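Local coordinates for secreted protein (Streptomyces lividans 1326, PDB 5LQI) that acts as a copper-radical oxidase of the AA5 family, here without its metal, probably oxidising its substrates with the help of a protein radical beside the copper, at residues L45-S50 with S81-T86; G101-E106 with Q226-A231; R251-L256 with S268-I273. The protein carries 1 engineered substitution. One frame throughout, in Å; residues are numbered along the deposited sequence.

Contact 1: L45-S50 with S81-T86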
ATOM      1  N   LEU A  45      10.479  -7.312  -9.162  1.00 18.64           N
ATOM      2  CA  LEU A  45      10.346  -8.193  -8.023  1.00 18.38           C
ATOM      3  C   LEU A  45       8.875  -8.392  -7.738  1.00 18.10           C
ATOM      4  O   LEU A  45       8.196  -7.419  -7.540  1.00 17.44           O
ATOM      5  CB  LEU A  45      11.011  -7.573  -6.797  1.00 17.90           C
ATOM      6  CG  LEU A  45      10.940  -8.382  -5.488  1.00 17.80           C
ATOM      7  CD1 LEU A  45      11.817  -9.634  -5.605  1.00 18.38           C
ATOM      8  CD2 LEU A  45      11.413  -7.502  -4.367  1.00 17.50           C
ATOM      9  N   MET A  46       8.427  -9.643  -7.689  1.00 18.45           N
ATOM     10  CA  MET A  46       7.024  -9.972  -7.396  1.00 18.31           C
ATOM     11  C   MET A  46       6.926 -10.881  -6.171  1.00 18.08           C
ATOM     12  O   MET A  46       7.425 -12.032  -6.174  1.00 18.44           O
ATOM     13  CB  MET A  46       6.383 -10.617  -8.620  1.00 19.30           C
ATOM     14  CG  MET A  46       6.491  -9.780  -9.918  1.00 19.72           C
ATOM     15  SD  MET A  46       5.989 -10.711 -11.400  1.00 21.70           S
ATOM     16  CE  MET A  46       4.208 -10.640 -11.139  1.00 21.77           C
ATOM     17  N   VAL A  47       6.314 -10.374  -5.098  1.00 17.22           N
ATOM     18  CA  VAL A  47       6.316 -11.034  -3.824  1.00 16.93           C
ATOM     19  C   VAL A  47       4.929 -11.541  -3.430  1.00 16.80           C
ATOM     20  O   VAL A  47       3.960 -10.751  -3.345  1.00 15.97           O
ATOM     21  CB  VAL A  47       6.799 -10.120  -2.700  1.00 16.69           C
ATOM     22  CG1 VAL A  47       6.949 -10.895  -1.393  1.00 16.79           C
ATOM     23  CG2 VAL A  47       8.129  -9.488  -3.055  1.00 16.83           C
ATOM     24  N   ALA A  48       4.858 -12.850  -3.162  1.00 16.88           N
ATOM     25  CA  ALA A  48       3.660 -13.489  -2.704  1.00 16.95           C
ATOM     26  C   ALA A  48       3.690 -13.843  -1.249  1.00 16.76           C
ATOM     27  O   ALA A  48       2.662 -13.728  -0.548  1.00 16.58           O
ATOM     28  CB  ALA A  48       3.408 -14.740  -3.507  1.00 17.76           C
ATOM     29  N   GLY A  49       4.870 -14.274  -0.763  1.00 16.92           N
ATOM     30  CA  GLY A  49       4.956 -14.980   0.499  1.00 17.03           C
ATOM     31  C   GLY A  49       4.068 -16.206   0.354  1.00 17.57           C
ATOM     32  O   GLY A  49       4.132 -16.890  -0.674  1.00 18.15           O
ATOM     33  N   SER A  50       3.244 -16.442   1.371  1.00 17.87           N
ATOM     34  CA  SER A  50       2.199 -17.476   1.405  1.00 18.60           C
ATOM     35  C   SER A  50       1.016 -17.222   0.450  1.00 19.03           C
ATOM     36  O   SER A  50       0.193 -18.126   0.233  1.00 19.42           O
ATOM     37  CB  SER A  50       1.695 -17.706   2.816  1.00 18.53           C
ATOM     38  OG  SER A  50       0.845 -16.724   3.353  1.00 18.18           O
ATOM     39  N   SER A  81      10.794 -15.860   4.811  1.00 27.92           N
ATOM     40  CA  SER A  81       9.789 -15.491   5.747  1.00 27.12           C
ATOM     41  C   SER A  81       8.442 -15.333   5.039  1.00 25.05           C
ATOM     42  O   SER A  81       8.406 -15.226   3.832  1.00 24.41           O
ATOM     43  CB  SER A  81      10.156 -14.138   6.302  1.00 27.90           C
ATOM     44  OG  SER A  81       9.842 -14.162   7.622  1.00 29.71           O
ATOM     45  N   ASP A  82       7.357 -15.321   5.780  1.00 23.78           N
ATOM     46  CA  ASP A  82       6.082 -15.034   5.160  1.00 23.92           C
ATOM     47  C   ASP A  82       5.878 -13.504   4.948  1.00 22.91           C
ATOM     48  O   ASP A  82       5.213 -12.807   5.719  1.00 22.58           O
ATOM     49  CB  ASP A  82       4.883 -15.664   5.817  1.00 24.07           C
ATOM     50  CG  ASP A  82       3.617 -15.540   4.931  1.00 24.90           C
ATOM     51  OD1 ASP A  82       3.695 -14.836   3.874  1.00 24.70           O
ATOM     52  OD2 ASP A  82       2.577 -16.137   5.251  1.00 24.68           O
ATOM     53  N   LEU A  83       6.356 -13.066   3.799  1.00 23.18           N
ATOM     54  CA  LEU A  83       6.287 -11.652   3.371  1.00 22.73           C
ATOM     55  C   LEU A  83       4.982 -11.097   2.799  1.00 22.71           C
ATOM     56  O   LEU A  83       4.975  -9.939   2.338  1.00 22.14           O
ATOM     57  CB  LEU A  83       7.402 -11.404   2.347  1.00 22.36           C
ATOM     58  CG  LEU A  83       8.827 -11.725   2.809  1.00 22.75           C
ATOM     59  CD1 LEU A  83       9.834 -11.433   1.686  1.00 22.50           C
ATOM     60  CD2 LEU A  83       9.158 -10.980   4.102  1.00 22.60           C
ATOM     61  N   PHE A  84       3.842 -11.799   2.887  0.50 22.99           N
ATOM     62  CA  PHE A  84       2.589 -11.363   2.189  0.50 23.53           C
ATOM     63  C   PHE A  84       1.926  -9.984   2.502  0.50 23.06           C
ATOM     64  O   PHE A  84       1.297  -9.410   1.605  0.50 22.94           O
ATOM     65  CB  PHE A  84       1.550 -12.504   2.170  0.50 24.29           C
ATOM     66  CG  PHE A  84       0.302 -12.253   2.928  0.50 24.66           C
ATOM     67  CD1 PHE A  84      -0.570 -11.236   2.568  0.50 24.53           C
ATOM     68  CD2 PHE A  84      -0.058 -13.117   3.942  0.50 25.27           C
ATOM     69  CE1 PHE A  84      -1.750 -11.046   3.257  0.50 25.01           C
ATOM     70  CE2 PHE A  84      -1.241 -12.938   4.651  0.50 25.82           C
ATOM     71  CZ  PHE A  84      -2.087 -11.883   4.317  0.50 25.66           C
ATOM     72  N   CYS A  85       2.136  -9.434   3.692  1.00 22.82           N
ATOM     73  CA  CYS A  85       1.923  -8.276   4.544  1.00 21.97           C
ATOM     74  C   CYS A  85       3.158  -7.639   5.209  1.00 19.31           C
ATOM     75  O   CYS A  85       3.116  -7.039   6.284  1.00 17.71           O
ATOM     76  CB  CYS A  85       0.698  -8.439   5.424  1.00 24.54           C
ATOM     77  SG  CYS A  85       0.618  -9.803   6.521  1.00 30.50           S
ATOM     78  N   THR A  86       4.235  -7.654   4.429  1.00 16.99           N
ATOM     79  CA  THR A  86       5.416  -6.928   4.771  1.00 16.41           C
ATOM     80  C   THR A  86       5.327  -5.456   4.375  1.00 15.52           C
ATOM     81  O   THR A  86       4.459  -5.092   3.602  1.00 15.16           O
ATOM     82  CB  THR A  86       6.611  -7.657   4.113  1.00 17.03           C
ATOM     83  OG1 THR A  86       7.819  -7.398   4.844  1.00 18.05           O
ATOM     84  CG2 THR A  86       6.689  -7.355   2.656  1.00 16.60           C
TER

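Contact 2: G101-E106 with Q226-A231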
ATOM      1  N   GLY A 101       5.617  -8.951   8.298  1.00 15.88           N
ATOM      2  CA  GLY A 101       4.969 -10.094   7.693  1.00 16.26           C
ATOM      3  C   GLY A 101       4.059 -10.743   8.739  1.00 16.76           C
ATOM      4  O   GLY A 101       3.742 -10.124   9.759  1.00 16.42           O
ATOM      5  N   THR A 102       3.695 -11.995   8.488  1.00 18.01           N
ATOM      6  CA  THR A 102       2.836 -12.748   9.371  1.00 19.48           C
ATOM      7  C   THR A 102       3.399 -14.130   9.772  1.00 20.34           C
ATOM      8  O   THR A 102       4.124 -14.763   9.017  1.00 19.50           O
ATOM      9  CB  THR A 102       1.458 -12.930   8.754  1.00 20.25           C
ATOM     10  OG1 THR A 102       0.586 -13.496   9.733  1.00 22.14           O
ATOM     11  CG2 THR A 102       1.498 -13.776   7.524  1.00 20.54           C
ATOM     12  N   LYS A 103       2.990 -14.557  10.960  1.00 21.59           N
ATOM     13  CA  LYS A 103       3.158 -15.918  11.433  1.00 23.54           C
ATOM     14  C   LYS A 103       2.180 -16.794  10.732  1.00 24.01           C
ATOM     15  O   LYS A 103       1.204 -16.315  10.097  1.00 21.90           O
ATOM     16  CB  LYS A 103       2.813 -16.007  12.943  1.00 24.89           C
ATOM     17  CG  LYS A 103       3.880 -15.489  13.872  1.00 26.03           C
ATOM     18  CD  LYS A 103       3.260 -15.098  15.222  1.00 26.98           C
ATOM     19  CE  LYS A 103       3.460 -16.047  16.355  0.50 27.39           C
ATOM     20  NZ  LYS A 103       2.840 -15.368  17.555  0.50 27.19           N
ATOM     21  N   ARG A 104       2.393 -18.094  10.900  1.00 25.73           N
ATOM     22  CA  ARG A 104       1.470 -19.073  10.341  1.00 28.54           C
ATOM     23  C   ARG A 104       0.069 -18.712  10.797  1.00 29.54           C
ATOM     24  O   ARG A 104      -0.119 -18.292  11.926  1.00 30.70           O
ATOM     25  CB  ARG A 104       1.893 -20.508  10.693  1.00 30.41           C
ATOM     26  CG  ARG A 104       0.844 -21.591  10.475  1.00 32.02           C
ATOM     27  CD  ARG A 104       1.500 -22.932  10.783  1.00 34.11           C
ATOM     28  NE  ARG A 104       0.580 -24.080  10.692  1.00 35.57           N
ATOM     29  CZ  ARG A 104       0.919 -25.322  10.317  0.50 37.03           C
ATOM     30  NH1 ARG A 104       2.166 -25.637   9.972  0.50 37.87           N
ATOM     31  NH2 ARG A 104      -0.005 -26.276  10.264  0.50 37.99           N
ATOM     32  N   TYR A 105      -0.906 -18.741   9.908  1.00 30.63           N
ATOM     33  CA  TYR A 105      -2.242 -18.303  10.320  1.00 32.81           C
ATOM     34  C   TYR A 105      -3.181 -19.479  10.161  1.00 39.21           C
ATOM     35  O   TYR A 105      -3.205 -20.076   9.073  1.00 45.02           O
ATOM     36  CB  TYR A 105      -2.748 -17.081   9.525  1.00 29.84           C
ATOM     37  CG  TYR A 105      -2.441 -17.059   8.053  1.00 28.38           C
ATOM     38  CD1 TYR A 105      -1.270 -16.527   7.602  1.00 26.81           C
ATOM     39  CD2 TYR A 105      -3.359 -17.515   7.107  1.00 27.83           C
ATOM     40  CE1 TYR A 105      -0.996 -16.475   6.263  1.00 26.80           C
ATOM     41  CE2 TYR A 105      -3.094 -17.441   5.757  1.00 26.98           C
ATOM     42  CZ  TYR A 105      -1.916 -16.931   5.357  1.00 26.47           C
ATOM     43  OH  TYR A 105      -1.576 -16.886   4.086  1.00 26.02           O
ATOM     44  N   GLU A 106      -3.909 -19.832  11.231  1.00 42.82           N
ATOM     45  CA  GLU A 106      -4.943 -20.913  11.199  1.00 45.55           C
ATOM     46  C   GLU A 106      -6.360 -20.333  10.953  1.00 47.01           C
ATOM     47  O   GLU A 106      -6.691 -19.249  11.454  1.00 43.71           O
ATOM     48  CB  GLU A 106      -4.924 -21.724  12.503  1.00 47.02           C
ATOM     49  N   GLN A 226      -0.962 -12.330  12.702  1.00 21.61           N
ATOM     50  CA  GLN A 226      -0.067 -11.923  13.757  1.00 21.29           C
ATOM     51  C   GLN A 226       1.273 -11.561  13.112  1.00 20.37           C
ATOM     52  O   GLN A 226       1.804 -12.346  12.342  1.00 21.36           O
ATOM     53  CB  GLN A 226       0.100 -13.055  14.753  1.00 22.41           C
ATOM     54  CG  GLN A 226      -1.190 -13.401  15.518  1.00 23.49           C
ATOM     55  CD  GLN A 226      -1.141 -14.675  16.384  1.00 25.06           C
ATOM     56  OE1 GLN A 226      -1.562 -14.677  17.541  0.50 25.74           O
ATOM     57  NE2 GLN A 226      -0.656 -15.759  15.814  1.00 26.42           N
ATOM     58  N   GLY A 227       1.824 -10.411  13.454  1.00 18.92           N
ATOM     59  CA  GLY A 227       3.053  -9.899  12.928  1.00 17.89           C
ATOM     60  C   GLY A 227       4.300 -10.716  13.292  1.00 17.95           C
ATOM     61  O   GLY A 227       4.341 -11.468  14.327  1.00 17.04           O
ATOM     62  N   ILE A 228       5.314 -10.525  12.450  1.00 17.40           N
ATOM     63  CA  ILE A 228       6.709 -10.966  12.702  1.00 18.08           C
ATOM     64  C   ILE A 228       7.687  -9.732  12.649  1.00 18.02           C
ATOM     65  O   ILE A 228       7.337  -8.622  12.170  1.00 17.25           O
ATOM     66  CB  ILE A 228       7.190 -12.076  11.723  1.00 18.38           C
ATOM     67  CG1 ILE A 228       7.238 -11.551  10.280  1.00 18.23           C
ATOM     68  CG2 ILE A 228       6.360 -13.359  11.860  1.00 18.68           C
ATOM     69  CD1 ILE A 228       7.551 -12.561   9.206  1.00 18.44           C
ATOM     70  N   ARG A 229       8.893  -9.950  13.190  1.00 18.55           N
ATOM     71  CA  ARG A 229       9.944  -8.936  13.333  1.00 18.83           C
ATOM     72  C   ARG A 229      10.995  -8.969  12.211  1.00 18.35           C
ATOM     73  O   ARG A 229      11.767  -8.034  12.099  1.00 18.34           O
ATOM     74  CB  ARG A 229      10.681  -9.153  14.683  1.00 20.22           C
ATOM     75  CG  ARG A 229       9.779  -8.970  15.900  1.00 20.91           C
ATOM     76  CD  ARG A 229      10.416  -9.165  17.289  1.00 22.15           C
ATOM     77  NE  ARG A 229      11.747  -8.563  17.453  1.00 23.57           N
ATOM     78  CZ  ARG A 229      12.647  -8.899  18.428  1.00 25.40           C
ATOM     79  NH1 ARG A 229      12.421  -9.913  19.279  1.00 25.36           N
ATOM     80  NH2 ARG A 229      13.825  -8.250  18.536  1.00 26.47           N
ATOM     81  N   ASP A 230      11.015 -10.039  11.420  1.00 17.87           N
ATOM     82  CA  ASP A 230      12.102 -10.297  10.502  1.00 18.07           C
ATOM     83  C   ASP A 230      12.248  -9.198   9.410  1.00 17.38           C
ATOM     84  O   ASP A 230      11.235  -8.725   8.888  1.00 16.58           O
ATOM     85  CB  ASP A 230      11.958 -11.661   9.814  1.00 18.46           C
ATOM     86  CG  ASP A 230      11.696 -12.796  10.790  1.00 19.08           C
ATOM     87  OD1 ASP A 230      10.612 -12.806  11.408  1.00 18.93           O
ATOM     88  OD2 ASP A 230      12.546 -13.669  10.904  1.00 19.99           O
ATOM     89  N   ALA A 231      13.484  -8.797   9.130  1.00 17.35           N
ATOM     90  CA  ALA A 231      13.800  -7.768   8.138  1.00 17.01           C
ATOM     91  C   ALA A 231      14.938  -8.218   7.231  1.00 17.25           C
ATOM     92  O   ALA A 231      15.833  -8.970   7.662  1.00 17.76           O
ATOM     93  CB  ALA A 231      14.208  -6.514   8.861  1.00 17.22           C
TER

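Contact 3: R251-L256 with S268-I273. Engineered in segment 251-256: Ala252 (natural residue Trp).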
ATOM      1  N   ARG A 251       5.365  -6.709  13.271  1.00 14.41           N
ATOM      2  CA  ARG A 251       4.443  -5.901  12.498  1.00 13.87           C
ATOM      3  C   ARG A 251       3.949  -6.645  11.272  1.00 13.57           C
ATOM      4  O   ARG A 251       4.763  -7.015  10.389  1.00 13.71           O
ATOM      5  CB  ARG A 251       5.106  -4.601  12.058  1.00 13.80           C
ATOM      6  CG  ARG A 251       5.838  -3.806  13.093  1.00 14.14           C
ATOM      7  CD  ARG A 251       6.458  -2.561  12.506  1.00 14.21           C
ATOM      8  NE  ARG A 251       7.215  -1.864  13.532  1.00 14.79           N
ATOM      9  CZ  ARG A 251       6.763  -0.889  14.324  1.00 15.12           C
ATOM     10  NH1 ARG A 251       5.527  -0.394  14.202  1.00 14.83           N
ATOM     11  NH2 ARG A 251       7.583  -0.337  15.196  1.00 15.75           N
ATOM     12  N   ALA A 252       2.647  -6.916  11.218  1.00 13.38           N
ATOM     13  CA  ALA A 252       1.978  -7.283  10.002  1.00 13.28           C
ATOM     14  C   ALA A 252       1.305  -6.021   9.419  1.00 13.17           C
ATOM     15  O   ALA A 252       0.488  -5.377  10.103  1.00 13.23           O
ATOM     16  CB  ALA A 252       0.931  -8.320  10.225  1.00 13.35           C
ATOM     17  N   TYR A 253       1.591  -5.749   8.155  1.00 13.02           N
ATOM     18  CA  TYR A 253       1.058  -4.589   7.430  1.00 13.09           C
ATOM     19  C   TYR A 253       1.614  -3.193   7.877  1.00 12.86           C
ATOM     20  O   TYR A 253       0.841  -2.200   7.953  1.00 12.97           O
ATOM     21  CB  TYR A 253      -0.499  -4.518   7.536  1.00 13.55           C
ATOM     22  CG  TYR A 253      -1.366  -5.742   7.271  1.00 14.06           C
ATOM     23  CD1 TYR A 253      -1.527  -6.253   5.994  1.00 14.44           C
ATOM     24  CD2 TYR A 253      -2.030  -6.404   8.322  1.00 14.56           C
ATOM     25  CE1 TYR A 253      -2.393  -7.331   5.750  1.00 14.95           C
ATOM     26  CE2 TYR A 253      -2.902  -7.467   8.103  1.00 14.92           C
ATOM     27  CZ  TYR A 253      -3.082  -7.947   6.826  1.00 15.23           C
ATOM     28  OH  TYR A 253      -3.958  -9.034   6.602  1.00 16.09           O
ATOM     29  N   PRO A 254       2.917  -3.079   8.150  1.00 12.67           N
ATOM     30  CA  PRO A 254       3.481  -1.779   8.432  1.00 12.81           C
ATOM     31  C   PRO A 254       3.782  -0.947   7.182  1.00 12.69           C
ATOM     32  O   PRO A 254       4.087  -1.537   6.138  1.00 12.43           O
ATOM     33  CB  PRO A 254       4.803  -2.120   9.061  1.00 12.96           C
ATOM     34  CG  PRO A 254       5.227  -3.343   8.345  1.00 12.91           C
ATOM     35  CD  PRO A 254       3.977  -4.097   8.044  1.00 12.71           C
ATOM     36  N   THR A 255       3.807   0.378   7.335  1.00 12.94           N
ATOM     37  CA  THR A 255       4.409   1.276   6.319  1.00 13.13           C
ATOM     38  C   THR A 255       5.861   1.564   6.686  1.00 13.56           C
ATOM     39  O   THR A 255       6.175   1.889   7.845  1.00 13.97           O
ATOM     40  CB  THR A 255       3.620   2.602   6.203  1.00 13.28           C
ATOM     41  OG1 THR A 255       2.458   2.362   5.421  1.00 13.00           O
ATOM     42  CG2 THR A 255       4.482   3.688   5.514  1.00 13.54           C
ATOM     43  N   LEU A 256       6.738   1.404   5.707  1.00 13.62           N
ATOM     44  CA  LEU A 256       8.107   1.839   5.756  1.00 14.12           C
ATOM     45  C   LEU A 256       8.260   3.063   4.850  1.00 14.52           C
ATOM     46  O   LEU A 256       7.925   3.029   3.652  1.00 14.23           O
ATOM     47  CB  LEU A 256       9.034   0.754   5.252  1.00 14.09           C
ATOM     48  CG  LEU A 256       9.129  -0.619   5.936  1.00 14.21           C
ATOM     49  CD1 LEU A 256      10.418  -1.386   5.549  1.00 14.33           C
ATOM     50  CD2 LEU A 256       8.920  -0.617   7.393  1.00 14.38           C
ATOM     51  N   SER A 268       3.206   1.445  12.530  1.00 15.21           N
ATOM     52  CA  SER A 268       2.023   0.638  12.689  1.00 15.23           C
ATOM     53  C   SER A 268       2.200  -0.854  12.427  1.00 14.98           C
ATOM     54  O   SER A 268       3.305  -1.353  12.541  1.00 15.35           O
ATOM     55  CB  SER A 268       0.848   1.209  11.889  1.00 15.25           C
ATOM     56  OG  SER A 268      -0.375   0.668  12.426  1.00 15.51           O
ATOM     57  N   GLY A 269       1.131  -1.550  12.062  1.00 14.92           N
ATOM     58  CA  GLY A 269       1.089  -2.992  11.948  1.00 15.05           C
ATOM     59  C   GLY A 269       0.440  -3.742  13.095  1.00 15.42           C
ATOM     60  O   GLY A 269       0.126  -3.156  14.164  1.00 15.97           O
ATOM     61  N   LEU A 270       0.145  -5.018  12.873  1.00 15.52           N
ATOM     62  CA  LEU A 270      -0.403  -5.857  13.928  1.00 16.06           C
ATOM     63  C   LEU A 270       0.738  -6.626  14.575  1.00 16.35           C
ATOM     64  O   LEU A 270       1.643  -7.165  13.858  1.00 15.84           O
ATOM     65  CB  LEU A 270      -1.413  -6.843  13.384  1.00 16.21           C
ATOM     66  CG  LEU A 270      -2.586  -6.256  12.625  1.00 16.38           C
ATOM     67  CD1 LEU A 270      -3.415  -7.382  12.035  1.00 16.65           C
ATOM     68  CD2 LEU A 270      -3.498  -5.435  13.553  1.00 16.68           C
ATOM     69  N   ASP A 271       0.650  -6.736  15.902  1.00 16.94           N
ATOM     70  CA  ASP A 271       1.731  -7.319  16.714  1.00 17.68           C
ATOM     71  C   ASP A 271       1.624  -8.809  16.737  1.00 18.13           C
ATOM     72  O   ASP A 271       0.809  -9.393  15.997  1.00 17.33           O
ATOM     73  CB  ASP A 271       1.762  -6.663  18.118  1.00 18.19           C
ATOM     74  CG  ASP A 271       0.702  -7.196  19.079  1.00 18.18           C
ATOM     75  OD1 ASP A 271      -0.096  -8.091  18.795  1.00 17.71           O
ATOM     76  OD2 ASP A 271       0.701  -6.687  20.186  1.00 18.91           O
ATOM     77  N   ASP A 272       2.461  -9.451  17.573  1.00 19.56           N
ATOM     78  CA  ASP A 272       2.651 -10.920  17.496  1.00 20.72           C
ATOM     79  C   ASP A 272       1.454 -11.691  18.106  1.00 20.59           C
ATOM     80  O   ASP A 272       1.374 -12.916  17.959  1.00 20.47           O
ATOM     81  CB  ASP A 272       4.008 -11.382  18.120  1.00 22.28           C
ATOM     82  CG  ASP A 272       4.114 -11.192  19.602  1.00 24.20           C
ATOM     83  OD1 ASP A 272       3.148 -10.811  20.300  1.00 26.64           O
ATOM     84  OD2 ASP A 272       5.195 -11.547  20.161  1.00 26.83           O
ATOM     85  N   ILE A 273       0.516 -10.974  18.744  1.00 20.25           N
ATOM     86  CA  ILE A 273      -0.777 -11.560  19.074  1.00 20.13           C
ATOM     87  C   ILE A 273      -2.021 -10.946  18.378  1.00 19.52           C
ATOM     88  O   ILE A 273      -3.166 -11.229  18.795  1.00 19.21           O
ATOM     89  CB  ILE A 273      -1.030 -11.579  20.594  1.00 21.07           C
ATOM     90  CG1 ILE A 273      -1.026 -10.175  21.209  1.00 21.18           C
ATOM     91  CG2 ILE A 273      -0.050 -12.523  21.326  1.00 21.92           C
ATOM     92  CD1 ILE A 273      -1.788 -10.203  22.544  1.00 21.72           C
TER

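Contact 1: L45-S50 with S81-T86
The carboxylate of Asp82 swings away from its backbone N (chi1 -168°), and the hydroxyl of Ser50 sits between its own N and carbonyl carbon (chi1 75°); these two rotations bring the acid against a serine that meets it with both hydroxyl and amide. The site lies in the Kelch-type beta-propeller, where strand 44-49 of one blade runs out beside the link from strand 74-76 of that blade to strand 87-90 of the next. The grip is two-pronged. Ser50 OG donates to Asp82 OD2 over 2.6 Å, on the syn side and close to the carboxylate plane, while Ser50 N reaches Asp82 OD1 at 3.0 Å through an almost straight bond (174°). Asp82 OD1 also accepts from Phe84 N at 3.2 Å, which makes 82-84 an Asx turn. The two amides come to OD1 from opposite faces of the carboxylate, so together with the hydroxyl they restrict its rotation, and three donors probably help this buried acid to stay ionised. Ser50 OG has a further partner in Tyr105 OH. Gly49 allows the close approach: it has a positive phi, forms a classic beta bulge with Ala48 opposite Asp63, and, having no side chain, brings its CA to 3.6 Å from Asp82 OD1. Farther back along the strand the contact turns apolar. The side chains of Val47 and Leu83 meet at a slant, both touched by Tyr241 of strand 240-243, and Val47 CG1 lies 3.8 Å from Leu83 CB.

Contact 2: G101-E106 with Q226-A231
A single beta bridge between two loops pairs Thr102 with Gly227, their CA atoms 4.6 Å apart. Two backbone bonds flank it, with different geometries. Lys103 N meets Gln226 O at 2.9 Å, pointing nearly straight down the carbonyl (C=O...N 169°). Ile228 N reaches Gly101 O at 3.1 Å from well above the carbonyl plane, 58° out of it, and the same oxygen receives a CA-H...O contact from Gly227 CA. The bridge lies at the root of a long excursion from the propeller: strands 96-99 and 231-235 are antiparallel neighbours in one blade, yet the chain between them builds the closed six-stranded barrel, whose strands lie between residues 116 and 215. Side chains pack beside the bridge. With CG1 of Ile228 between its backbone N and carbonyl carbon (chi1 64°), this branch packs on the bare backbone of Gly101, 3.6 Å from Gly101 C. The other branch turns to Lys103, whose CG lies 3.8 Å from Ile228 CG2 as the two chains run past each other in opposite directions. Lys103 CD rests on Gln226 CB, also at 3.8 Å, and a bend about the CG-CD bond then carries NZ to the backbone oxygen of Asp272.

Contact 3: R251-L256 with S268-I273
Two flat groups, the guanidinium of Arg251 and the ring of Tyr253, meet the opposite segment at their edges. Arg251 NH1 bonds to Ser268 O at 2.9 Å, with the oxygen only 4° out of the guanidinium plane; the Tyr253 ring presents the edge at CE2 to Leu270 CD1, 4.0 Å away. Both belong to a Kelch blade of the beta-propeller, at the open end of the hairpin formed by strands 255-258 and 264-267. Beyond the regular strands the pairing is interrupted and resumes as a single antiparallel hydrogen-bonded pair, Ala252 with Leu270. The evidence is reciprocal: Ala252 N to Leu270 O and Leu270 N to Ala252 O are each 2.8 Å, and the first donor lies in the carbonyl plane on a lone pair, with an N-H...O angle of 158°. Gly269, at a positive phi, passes its CA only 3.1 Å from Ala252 O, an approach that its missing side chain permits. The arm of Arg251 is extended from CG to NE and lies alongside Ser268 O, so that carbonyl meets both the aliphatic chain and the charged end. NH2 of the same arginine has further partners, a salt bridge to Glu282 and a bond to Lys280 O, which tie the group to the next part of the blade. Ala252 is engineered, the natural residue being tryptophan; its CB sits 4.2 Å from Leu270 CB. By family analogy Tyr253 and Cys85 probably correspond to the tyrosine-cysteine pair that is cross-linked in mature galactose oxidase. Here they are not joined: Cys85 SG remains 4.0 Å from Tyr253 CE1.

How the contacts relate
From the N terminus, the three contacts come in series, each loop closing before the next opens. Contact 1 closes a loop of 30 residues, joining one propeller blade to the link into the next. Contact 2 closes 119 residues, including the whole barrel, back onto that second blade. Contact 3 closes a short hairpin in the blade that follows. In space they meet, their centres 9 to 14 Å apart. Asp82 O and Thr102 N probably hydrogen-bond between contacts 1 and 2, Gly227 N reaches Asp271 O between contacts 2 and 3, and Cys85 O takes the amide of Tyr253 between contacts 1 and 3.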